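Local coordinates for protein 4-phosphoerythronate dehydrogenase (PDB 4PRK) that probably reduces pyruvate to D-lactate with NADH, as a D-lactate dehydrogenase of the NAD-dependent D-2-hydroxyacid dehydrogenase family, at residues S102-A105 against I106-A110; I140-E143 against I144-T148; V177-P181 against E182-Y186; P207-K210 against S211-N214. All blocks are in the same frame, centred on the assembly; numbering follows the deposited sequence.

Contact 1 of 4, residues S102-A105 against I106-A110; sequences SPRA and IAEMA
Arg104 and Glu108 lie one turn apart on helix 103-118, and their side chains cross obliquely in a side-on salt bridge. Glu108 OE2 lies at the edge of the guanidinium, almost exactly in its plane, where Arg104 NE at 2.9 Å and Arg104 NH2 at 3.0 Å both donate to this one oxygen. The carboxylate is turned by 66° against the guanidinium, and both nitrogens meet OE2 on its anti side. Arginine suits the place because its chain can take the bends at chi2 and chi3 that bring NE to a glutamate whose own chain runs straight beyond CG.

The helical backbone spans the same residues: Ala107 N donates to Pro103 O at 3.0 Å and Glu108 N to Arg104 O at 2.9 Å. Ser102 is the N-cap, its OG accepting from Ala105 N at 3.2 Å; Pro103, which has no N-H to offer, fits the first turn that follows. The small methyl of Ala107 faces Ala160 and Val161 on helix 155-167.

Ser102 OG also bonds to Glu143 of the second subunit, and Glu108 OE1 to the backbone N of Ile144 there. The two Glu108 oxygens thus have separate duties: OE2 answers the buried arginine charge within the helix, which probably helps to keep the carboxylate ionised, while OE1 grips the neighbouring subunit.

Contact 2 of 4, residues I140-E143 against I144-T148; sequences ISNE and IYNKT
Glu143 and Tyr145 meet through their first torsions: Glu143 CG stands beside its own backbone N, and Tyr145 CG sits between its backbone N and carbonyl carbon (chi1 58°), a torsion that sets the ring alongside the glutamate. The two side chains point the same way. Glu143 CB lies over one face of the ring, 3.8 Å from the Tyr145 centroid and displaced toward the rim, a CH-pi contact in which the closest ring atom is Tyr145 CE2, at 3.4 Å. Glu143 CG follows, 3.6 Å from Tyr145 OH, and the bend at chi2 (85°) turns the carboxylate to within 23° of parallel to the ring.

The backbone makes a short 3-10 turn here. Asn146 N donates to Glu143 O at 2.9 Å, and Lys147 N follows with a bond to Ile144 O. The turn folds Asn146 back over the preceding extended chain, where its CB packs 3.9 Å from Asn142 CG. Lys147 runs its aliphatic part past the same carbonyl, with CG 3.8 Å from Glu143 O.

Tyrosine and glutamate suit their places because each has an aliphatic or aromatic part to pack and a polar end to offer to a neighbouring subunit. Glu143 OE1 bonds to Thr302 and OE2 to Thr300 of the second subunit, whereas Tyr145 OH bonds to Glu184 of the fourth. The CH-pi contact within the turn probably steadies both side chains, and the hydroxyls around the buried carboxylate are likely to spread its charge at this meeting of three chains.

Contact 3 of 4, residues V177-P181 against E182-Y186; sequences VIYNP and EVEPY
Tyr179 OH donates to Glu184 OE1 at 2.6 Å, a short bond that ties the start of the loop to its far side. The carboxylate stands nearly perpendicular to the ring, with OE1 at the ring's edge, and the hydroxyl reaches OE1 from above the carboxylate plane. Equally short is the bond from Asn180 ND2 to Glu182 OE1, at 2.6 Å, in the plane of the amide and on the anti lone pair of the oxygen. The same amide turns OD1 to Glu182 N at 3.2 Å, making an Asx turn; with CG anti to the backbone N of Asn180 (chi1 -168°), the one amide thus holds both the backbone N and the carboxylate of Glu182. Replacing Asn180 with an alanine is likely to leave Glu182 N and OE1 without these mates and the carboxylate freer to turn.

The backbone closes the 3-10 turn through Val183 N to Asn180 O, at 3.1 Å, and Glu184 N to Pro181 O, at 3.3 Å. Proline, with its fixed phi, fits the turn's first residue. Val183 CG2 comes tightly against Asn180 O, at 3.1 Å.

Glu182 OE2 bonds to His156 of the third subunit, and Tyr179 OH to Asn306 there. The loop joins strand 171-175 to strand 188-189 at the edge of the Rossmann sheet, where Val183 touches Ser159 of helix 155-167 and Tyr189 of strand 188-189.

Contact 4 of 4, residues P207-K210 against S211-N214; sequences PLLK and STEN
Thr212 OG1 is held by two backbone groups of the facing segment: it accepts from Leu209 N at 2.8 Å and donates to Pro207 O, also at 2.8 Å. The second bond lies in the carbonyl plane, on a lone pair of the proline oxygen. With chi1 at 64°, the hydroxyl sits between the backbone N and carbonyl carbon of its own residue, while CG2 stands anti to the carbonyl carbon, beside the backbone N, and passes 3.8 Å from Pro207 O. Threonine suits the spot because one hydroxyl can serve as donor and acceptor at once. A valine in its place would probably leave Leu209 N and Pro207 O without these partners and let the chain around them shift.

Leu209 O is used as well. Thr212 N donates to it at 3.0 Å, approaching from well above the carbonyl plane, and Glu213 N adds a weak bond at 3.2 Å. The first of these closes a beta turn with Lys210 and Ser211 at its corners, two polar residues at home on an exposed bend; the lysine chain is fully extended. Leu208 lies obliquely to the threonine, its CD1 4.0 Å from Glu213 CA, while also touching Glu237.

This is a surface turn between strand 201-204 and helix 218-223 of the Rossmann domain, with Thr212 reaching Thr206 and Leu238 beyond it. Because the hydroxyl bridges Pro207 O and Leu209 N, the turn is held by side chain and backbone together, and without any charged pair.

Contacts 1, 2 and 3 face other subunits, whereas contact 4 touches no other chain. Contacts 1 and 2 have centres about 21 Å apart within one chain, yet pair across an interface: helix 103-118 of one subunit receives loop 140-148 of the next. Contacts 1 and 3, about 18 Å apart between centres, meet through Pro185 of the third subunit, which packs on Arg104. Contacts 2 and 3 join where Tyr145 bonds to Glu184 of the fourth subunit. Contacts 3 and 4 come nearest within the chain, about 7 Å between nearest atoms. Side chains of contacts 1, 3 and 4 lie near, without touching, a probable GxGxxG turn, consistent with a setting close to the NAD site.

Contact 1 of 4, residues S102-A105 against I106-A110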
loop_
_atom_site.group_PDB
_atom_site.type_symbol
_atom_site.label_atom_id
_atom_site.label_comp_id
_atom_site.label_asym_id
_atom_site.label_seq_id
_atom_site.Cartn_x
_atom_site.Cartn_y
_atom_site.Cartn_z
ATOM N N SER A 102 -20.469 -0.959 5.345
ATOM C CA SER A 102 -19.084 -0.582 5.133
ATOM C C SER A 102 -18.256 -1.851 5.034
ATOM O O SER A 102 -17.972 -2.456 6.061
ATOM C CB SER A 102 -18.591 0.304 6.281
ATOM O OG SER A 102 -17.192 0.373 6.354
ATOM N N PRO A 103 -17.844 -2.269 3.839
ATOM C CA PRO A 103 -17.049 -3.505 3.836
ATOM C C PRO A 103 -15.763 -3.408 4.653
ATOM O O PRO A 103 -15.350 -4.407 5.182
ATOM C CB PRO A 103 -16.739 -3.760 2.361
ATOM C CG PRO A 103 -17.003 -2.506 1.660
ATOM C CD PRO A 103 -18.153 -1.938 2.363
ATOM N N ARG A 104 -15.141 -2.243 4.728
ATOM C CA ARG A 104 -13.950 -2.066 5.548
ATOM C C ARG A 104 -14.169 -2.316 7.051
ATOM O O ARG A 104 -13.281 -2.781 7.726
ATOM C CB ARG A 104 -13.295 -0.719 5.295
ATOM C CG ARG A 104 -12.424 -0.675 4.051
ATOM C CD ARG A 104 -11.157 -1.483 4.195
ATOM N NE ARG A 104 -10.188 -0.877 5.092
ATOM C CZ ARG A 104 -8.981 -0.457 4.732
ATOM N NH1 ARG A 104 -8.574 -0.573 3.483
ATOM N NH2 ARG A 104 -8.177 0.071 5.626
ATOM N N ALA A 105 -15.330 -1.957 7.579
ATOM C CA ALA A 105 -15.661 -2.218 8.988
ATOM C C ALA A 105 -15.464 -3.689 9.261
ATOM O O ALA A 105 -14.742 -4.094 10.152
ATOM C CB ALA A 105 -17.092 -1.823 9.291
ATOM N N ILE A 106 -16.086 -4.499 8.441
ATOM C CA ILE A 106 -15.974 -5.928 8.653
ATOM C C ILE A 106 -14.579 -6.477 8.372
ATOM O O ILE A 106 -14.069 -7.271 9.156
ATOM C CB ILE A 106 -17.079 -6.656 7.884
ATOM C CG1 ILE A 106 -18.387 -6.251 8.553
ATOM C CG2 ILE A 106 -16.903 -8.160 7.928
ATOM C CD1 ILE A 106 -19.582 -6.334 7.675
ATOM N N ALA A 107 -13.954 -6.031 7.279
ATOM C CA ALA A 107 -12.663 -6.546 6.912
ATOM C C ALA A 107 -11.645 -6.229 8.000
ATOM O O ALA A 107 -10.803 -7.040 8.348
ATOM C CB ALA A 107 -12.235 -5.931 5.619
ATOM N N GLU A 108 -11.788 -5.065 8.611
ATOM C CA GLU A 108 -10.824 -4.622 9.624
ATOM C C GLU A 108 -10.967 -5.411 10.913
ATOM O O GLU A 108 -9.989 -5.647 11.658
ATOM C CB GLU A 108 -10.942 -3.100 9.854
ATOM C CG GLU A 108 -10.328 -2.279 8.734
ATOM C CD GLU A 108 -10.412 -0.762 8.900
ATOM O OE1 GLU A 108 -10.694 -0.259 10.022
ATOM O OE2 GLU A 108 -10.120 -0.052 7.909
ATOM N N MET A 109 -12.168 -5.859 11.183
ATOM C CA MET A 109 -12.406 -6.685 12.383
ATOM C C MET A 109 -11.704 -8.054 12.124
ATOM O O MET A 109 -10.960 -8.575 12.957
ATOM C CB MET A 109 -13.916 -6.846 12.681
ATOM C CG MET A 109 -14.224 -7.785 13.836
ATOM S SD MET A 109 -13.592 -7.168 15.420
ATOM C CE MET A 109 -15.140 -6.996 16.284
ATOM N N ALA A 110 -11.897 -8.589 10.937
ATOM C CA ALA A 110 -11.241 -9.824 10.584
ATOM C C ALA A 110 -9.722 -9.718 10.706
ATOM O O ALA A 110 -9.086 -10.567 11.289
ATOM C CB ALA A 110 -11.627 -10.174 9.186
#

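Contact 2 of 4, residues I140-E143 against I144-T148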
loop_
_atom_site.group_PDB
_atom_site.type_symbol
_atom_site.label_atom_id
_atom_site.label_comp_id
_atom_site.label_asym_id
_atom_site.label_seq_id
_atom_site.Cartn_x
_atom_site.Cartn_y
_atom_site.Cartn_z
ATOM N N ILE A 140 6.096 -18.152 20.105
ATOM C CA ILE A 140 6.781 -17.338 19.085
ATOM C C ILE A 140 5.796 -16.968 17.988
ATOM O O ILE A 140 4.852 -17.683 17.707
ATOM C CB ILE A 140 7.995 -18.072 18.518
ATOM C CG1 ILE A 140 8.953 -17.086 17.848
ATOM C CG2 ILE A 140 7.605 -19.195 17.574
ATOM C CD1 ILE A 140 10.275 -17.740 17.500
ATOM N N SER A 141 5.991 -15.810 17.392
ATOM C CA SER A 141 5.071 -15.307 16.394
ATOM C C SER A 141 5.784 -15.125 15.071
ATOM O O SER A 141 6.846 -15.657 14.876
ATOM C CB SER A 141 4.410 -14.016 16.859
ATOM O OG SER A 141 3.301 -13.699 16.063
ATOM N N ASN A 142 5.161 -14.414 14.150
ATOM C CA ASN A 142 5.769 -14.181 12.847
ATOM C C ASN A 142 5.222 -12.897 12.167
ATOM O O ASN A 142 4.141 -12.411 12.523
ATOM C CB ASN A 142 5.632 -15.388 11.935
ATOM C CG ASN A 142 6.730 -15.429 10.841
ATOM O OD1 ASN A 142 7.659 -14.601 10.825
ATOM N ND2 ASN A 142 6.624 -16.385 9.939
ATOM N N GLU A 143 6.007 -12.336 11.244
ATOM C CA GLU A 143 5.621 -11.093 10.630
ATOM C C GLU A 143 4.588 -11.462 9.608
ATOM O O GLU A 143 4.631 -12.533 9.007
ATOM C CB GLU A 143 6.784 -10.322 9.996
ATOM C CG GLU A 143 7.725 -9.660 10.986
ATOM C CD GLU A 143 8.816 -10.605 11.507
ATOM O OE1 GLU A 143 8.886 -11.753 11.012
ATOM O OE2 GLU A 143 9.638 -10.177 12.357
ATOM N N ILE A 144 3.673 -10.546 9.384
ATOM C CA ILE A 144 2.554 -10.817 8.548
ATOM C C ILE A 144 2.993 -10.975 7.095
ATOM O O ILE A 144 2.405 -11.797 6.370
ATOM C CB ILE A 144 1.457 -9.743 8.775
ATOM C CG1 ILE A 144 0.130 -10.224 8.269
ATOM C CG2 ILE A 144 1.828 -8.432 8.123
ATOM C CD1 ILE A 144 -0.524 -11.165 9.258
ATOM N N TYR A 145 4.063 -10.283 6.666
ATOM C CA TYR A 145 4.605 -10.516 5.308
ATOM C C TYR A 145 5.240 -11.900 5.164
ATOM O O TYR A 145 5.727 -12.246 4.088
ATOM C CB TYR A 145 5.648 -9.416 4.849
ATOM C CG TYR A 145 6.847 -9.264 5.744
ATOM C CD1 TYR A 145 7.958 -10.080 5.632
ATOM C CD2 TYR A 145 6.847 -8.318 6.719
ATOM C CE1 TYR A 145 9.039 -9.906 6.484
ATOM C CE2 TYR A 145 7.875 -8.160 7.560
ATOM C CZ TYR A 145 8.965 -8.958 7.458
ATOM O OH TYR A 145 9.963 -8.708 8.347
ATOM N N ASN A 146 5.265 -12.729 6.194
ATOM C CA ASN A 146 5.717 -14.117 5.938
ATOM C C ASN A 146 4.571 -15.106 5.837
ATOM O O ASN A 146 4.801 -16.274 5.649
ATOM C CB ASN A 146 6.699 -14.564 6.996
ATOM C CG ASN A 146 7.984 -13.789 6.931
ATOM O OD1 ASN A 146 8.494 -13.283 7.926
ATOM N ND2 ASN A 146 8.507 -13.693 5.751
ATOM N N LYS A 147 3.347 -14.631 5.934
ATOM C CA LYS A 147 2.189 -15.503 6.026
ATOM C C LYS A 147 1.460 -15.520 4.716
ATOM O O LYS A 147 1.539 -14.545 3.932
ATOM C CB LYS A 147 1.280 -14.960 7.130
ATOM C CG LYS A 147 1.865 -15.097 8.525
ATOM C CD LYS A 147 1.027 -16.044 9.349
ATOM C CE LYS A 147 1.561 -16.339 10.736
ATOM N NZ LYS A 147 2.249 -17.646 10.694
ATOM N N THR A 148 0.683 -16.579 4.507
ATOM C CA THR A 148 -0.248 -16.704 3.417
ATOM C C THR A 148 -1.655 -16.601 3.985
ATOM O O THR A 148 -2.013 -17.265 4.969
ATOM C CB THR A 148 -0.116 -18.076 2.720
ATOM O OG1 THR A 148 1.130 -18.147 2.030
ATOM C CG2 THR A 148 -1.193 -18.265 1.695
#

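Contact 3 of 4, residues V177-P181 against E182-Y186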
loop_
_atom_site.group_PDB
_atom_site.type_symbol
_atom_site.label_atom_id
_atom_site.label_comp_id
_atom_site.label_asym_id
_atom_site.label_seq_id
_atom_site.Cartn_x
_atom_site.Cartn_y
_atom_site.Cartn_z
ATOM N N VAL A 177 -16.159 -18.643 -6.956
ATOM C CA VAL A 177 -16.847 -19.240 -8.078
ATOM C C VAL A 177 -17.185 -18.197 -9.131
ATOM O O VAL A 177 -17.812 -18.539 -10.113
ATOM C CB VAL A 177 -18.115 -20.048 -7.660
ATOM C CG1 VAL A 177 -17.726 -21.285 -6.872
ATOM C CG2 VAL A 177 -19.089 -19.206 -6.848
ATOM N N ILE A 178 -16.806 -16.935 -8.926
ATOM C CA ILE A 178 -16.892 -15.934 -9.992
ATOM C C ILE A 178 -15.568 -15.206 -10.010
ATOM O O ILE A 178 -14.912 -15.055 -8.975
ATOM C CB ILE A 178 -18.053 -14.900 -9.847
ATOM C CG1 ILE A 178 -17.916 -14.071 -8.563
ATOM C CG2 ILE A 178 -19.430 -15.578 -9.862
ATOM C CD1 ILE A 178 -17.182 -12.772 -8.792
ATOM N N TYR A 179 -15.201 -14.738 -11.188
ATOM C CA TYR A 179 -13.937 -14.082 -11.416
ATOM C C TYR A 179 -14.125 -12.552 -11.328
ATOM O O TYR A 179 -14.976 -12.018 -12.019
ATOM C CB TYR A 179 -13.457 -14.468 -12.819
ATOM C CG TYR A 179 -12.260 -13.721 -13.284
ATOM C CD1 TYR A 179 -11.082 -13.827 -12.618
ATOM C CD2 TYR A 179 -12.318 -12.907 -14.406
ATOM C CE1 TYR A 179 -9.956 -13.117 -13.029
ATOM C CE2 TYR A 179 -11.210 -12.199 -14.830
ATOM C CZ TYR A 179 -10.022 -12.305 -14.119
ATOM O OH TYR A 179 -8.893 -11.609 -14.529
ATOM N N ASN A 180 -13.342 -11.847 -10.514
ATOM C CA ASN A 180 -13.315 -10.365 -10.620
ATOM C C ASN A 180 -11.945 -9.821 -10.902
ATOM O O ASN A 180 -11.063 -9.803 -10.017
ATOM C CB ASN A 180 -13.874 -9.662 -9.365
ATOM C CG ASN A 180 -14.123 -8.139 -9.595
ATOM O OD1 ASN A 180 -13.829 -7.563 -10.660
ATOM N ND2 ASN A 180 -14.662 -7.492 -8.591
ATOM N N PRO A 181 -11.751 -9.301 -12.112
ATOM C CA PRO A 181 -10.425 -8.864 -12.489
ATOM C C PRO A 181 -9.860 -7.769 -11.586
ATOM O O PRO A 181 -8.655 -7.681 -11.399
ATOM C CB PRO A 181 -10.610 -8.334 -13.910
ATOM C CG PRO A 181 -12.076 -8.178 -14.114
ATOM C CD PRO A 181 -12.764 -9.049 -13.151
ATOM N N GLU A 182 -10.732 -6.964 -11.013
ATOM C CA GLU A 182 -10.267 -5.863 -10.176
ATOM C C GLU A 182 -9.641 -6.266 -8.847
ATOM O O GLU A 182 -8.881 -5.493 -8.273
ATOM C CB GLU A 182 -11.399 -4.830 -9.989
ATOM C CG GLU A 182 -12.539 -5.213 -9.091
ATOM C CD GLU A 182 -13.805 -4.380 -9.352
ATOM O OE1 GLU A 182 -14.908 -4.978 -9.299
ATOM O OE2 GLU A 182 -13.720 -3.133 -9.610
ATOM N N VAL A 183 -9.875 -7.480 -8.364
ATOM C CA VAL A 183 -9.146 -7.952 -7.150
ATOM C C VAL A 183 -7.723 -8.547 -7.384
ATOM O O VAL A 183 -6.927 -8.755 -6.413
ATOM C CB VAL A 183 -10.015 -8.937 -6.318
ATOM C CG1 VAL A 183 -11.310 -8.269 -5.876
ATOM C CG2 VAL A 183 -10.326 -10.233 -7.075
ATOM N N GLU A 184 -7.347 -8.799 -8.633
ATOM C CA GLU A 184 -6.081 -9.493 -8.842
ATOM C C GLU A 184 -4.805 -8.784 -8.429
ATOM O O GLU A 184 -3.807 -9.443 -8.214
ATOM C CB GLU A 184 -5.958 -9.945 -10.294
ATOM C CG GLU A 184 -7.040 -11.015 -10.567
ATOM C CD GLU A 184 -6.849 -11.844 -11.824
ATOM O OE1 GLU A 184 -6.872 -11.248 -12.936
ATOM O OE2 GLU A 184 -6.746 -13.102 -11.680
ATOM N N PRO A 185 -4.803 -7.447 -8.296
ATOM C CA PRO A 185 -3.566 -6.854 -7.749
ATOM C C PRO A 185 -3.307 -7.279 -6.321
ATOM O O PRO A 185 -2.206 -7.147 -5.838
ATOM C CB PRO A 185 -3.871 -5.360 -7.736
ATOM C CG PRO A 185 -5.025 -5.175 -8.665
ATOM C CD PRO A 185 -5.819 -6.428 -8.616
ATOM N N TYR A 186 -4.338 -7.745 -5.628
ATOM C CA TYR A 186 -4.215 -8.046 -4.220
ATOM C C TYR A 186 -4.320 -9.537 -3.849
ATOM O O TYR A 186 -4.048 -9.909 -2.716
ATOM C CB TYR A 186 -5.300 -7.316 -3.486
ATOM C CG TYR A 186 -5.361 -5.856 -3.794
ATOM C CD1 TYR A 186 -4.303 -5.013 -3.426
ATOM C CD2 TYR A 186 -6.459 -5.298 -4.431
ATOM C CE1 TYR A 186 -4.346 -3.628 -3.670
ATOM C CE2 TYR A 186 -6.523 -3.914 -4.682
ATOM C CZ TYR A 186 -5.447 -3.083 -4.310
ATOM O OH TYR A 186 -5.413 -1.708 -4.564
#

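Contact 4 of 4, residues P207-K210 against S211-N214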
loop_
_atom_site.group_PDB
_atom_site.type_symbol
_atom_site.label_atom_id
_atom_site.label_comp_id
_atom_site.label_asym_id
_atom_site.label_seq_id
_atom_site.Cartn_x
_atom_site.Cartn_y
_atom_site.Cartn_z
ATOM N N PRO A 207 -21.473 -16.604 1.103
ATOM C CA PRO A 207 -22.877 -16.478 1.536
ATOM C C PRO A 207 -23.335 -17.770 2.139
ATOM O O PRO A 207 -22.943 -18.822 1.672
ATOM C CB PRO A 207 -23.641 -16.223 0.224
ATOM C CG PRO A 207 -22.744 -16.683 -0.838
ATOM C CD PRO A 207 -21.335 -16.476 -0.357
ATOM N N LEU A 208 -24.130 -17.694 3.191
ATOM C CA LEU A 208 -24.765 -18.879 3.752
ATOM C C LEU A 208 -25.893 -19.281 2.858
ATOM O O LEU A 208 -26.813 -18.516 2.631
ATOM C CB LEU A 208 -25.327 -18.612 5.144
ATOM C CG LEU A 208 -26.103 -19.808 5.695
ATOM C CD1 LEU A 208 -25.188 -21.026 5.743
ATOM C CD2 LEU A 208 -26.701 -19.512 7.069
ATOM N N LEU A 209 -25.810 -20.493 2.360
ATOM C CA LEU A 209 -26.831 -21.092 1.528
ATOM C C LEU A 209 -26.955 -22.532 1.948
ATOM O O LEU A 209 -26.134 -23.037 2.718
ATOM C CB LEU A 209 -26.375 -21.055 0.077
ATOM C CG LEU A 209 -25.984 -19.710 -0.533
ATOM C CD1 LEU A 209 -24.945 -19.971 -1.600
ATOM C CD2 LEU A 209 -27.193 -18.976 -1.112
ATOM N N LYS A 210 -27.950 -23.226 1.418
ATOM C CA LYS A 210 -28.092 -24.638 1.700
ATOM C C LYS A 210 -26.774 -25.349 1.402
ATOM O O LYS A 210 -26.264 -26.086 2.236
ATOM C CB LYS A 210 -29.221 -25.222 0.879
ATOM C CG LYS A 210 -29.402 -26.734 1.012
ATOM C CD LYS A 210 -30.587 -27.216 0.154
ATOM C CE LYS A 210 -30.710 -28.734 0.064
ATOM N NZ LYS A 210 -31.373 -29.112 -1.215
ATOM N N SER A 211 -26.191 -25.095 0.240
ATOM C CA SER A 211 -24.994 -25.798 -0.138
ATOM C C SER A 211 -23.741 -25.446 0.661
ATOM O O SER A 211 -22.740 -26.137 0.496
ATOM C CB SER A 211 -24.686 -25.534 -1.587
ATOM O OG SER A 211 -24.368 -24.162 -1.759
ATOM N N THR A 212 -23.759 -24.382 1.473
ATOM C CA THR A 212 -22.546 -23.893 2.190
ATOM C C THR A 212 -22.591 -24.049 3.711
ATOM O O THR A 212 -21.596 -23.724 4.411
ATOM C CB THR A 212 -22.211 -22.403 1.851
ATOM O OG1 THR A 212 -23.252 -21.519 2.304
ATOM C CG2 THR A 212 -21.997 -22.239 0.355
ATOM N N GLU A 213 -23.712 -24.578 4.220
ATOM C CA GLU A 213 -23.845 -24.826 5.638
ATOM C C GLU A 213 -22.820 -25.883 6.064
ATOM O O GLU A 213 -22.631 -26.873 5.359
ATOM C CB GLU A 213 -25.275 -25.259 5.968
ATOM C CG GLU A 213 -25.563 -25.237 7.454
ATOM C CD GLU A 213 -26.950 -25.717 7.786
ATOM O OE1 GLU A 213 -27.765 -25.798 6.854
ATOM O OE2 GLU A 213 -27.224 -25.998 8.975
ATOM N N ASN A 214 -22.135 -25.672 7.188
ATOM C CA ASN A 214 -20.971 -26.534 7.584
ATOM C C ASN A 214 -19.980 -26.819 6.462
ATOM O O ASN A 214 -19.384 -27.894 6.358
ATOM C CB ASN A 214 -21.449 -27.845 8.216
ATOM C CG ASN A 214 -22.240 -27.587 9.459
ATOM O OD1 ASN A 214 -21.723 -27.023 10.405
ATOM N ND2 ASN A 214 -23.514 -27.897 9.431
#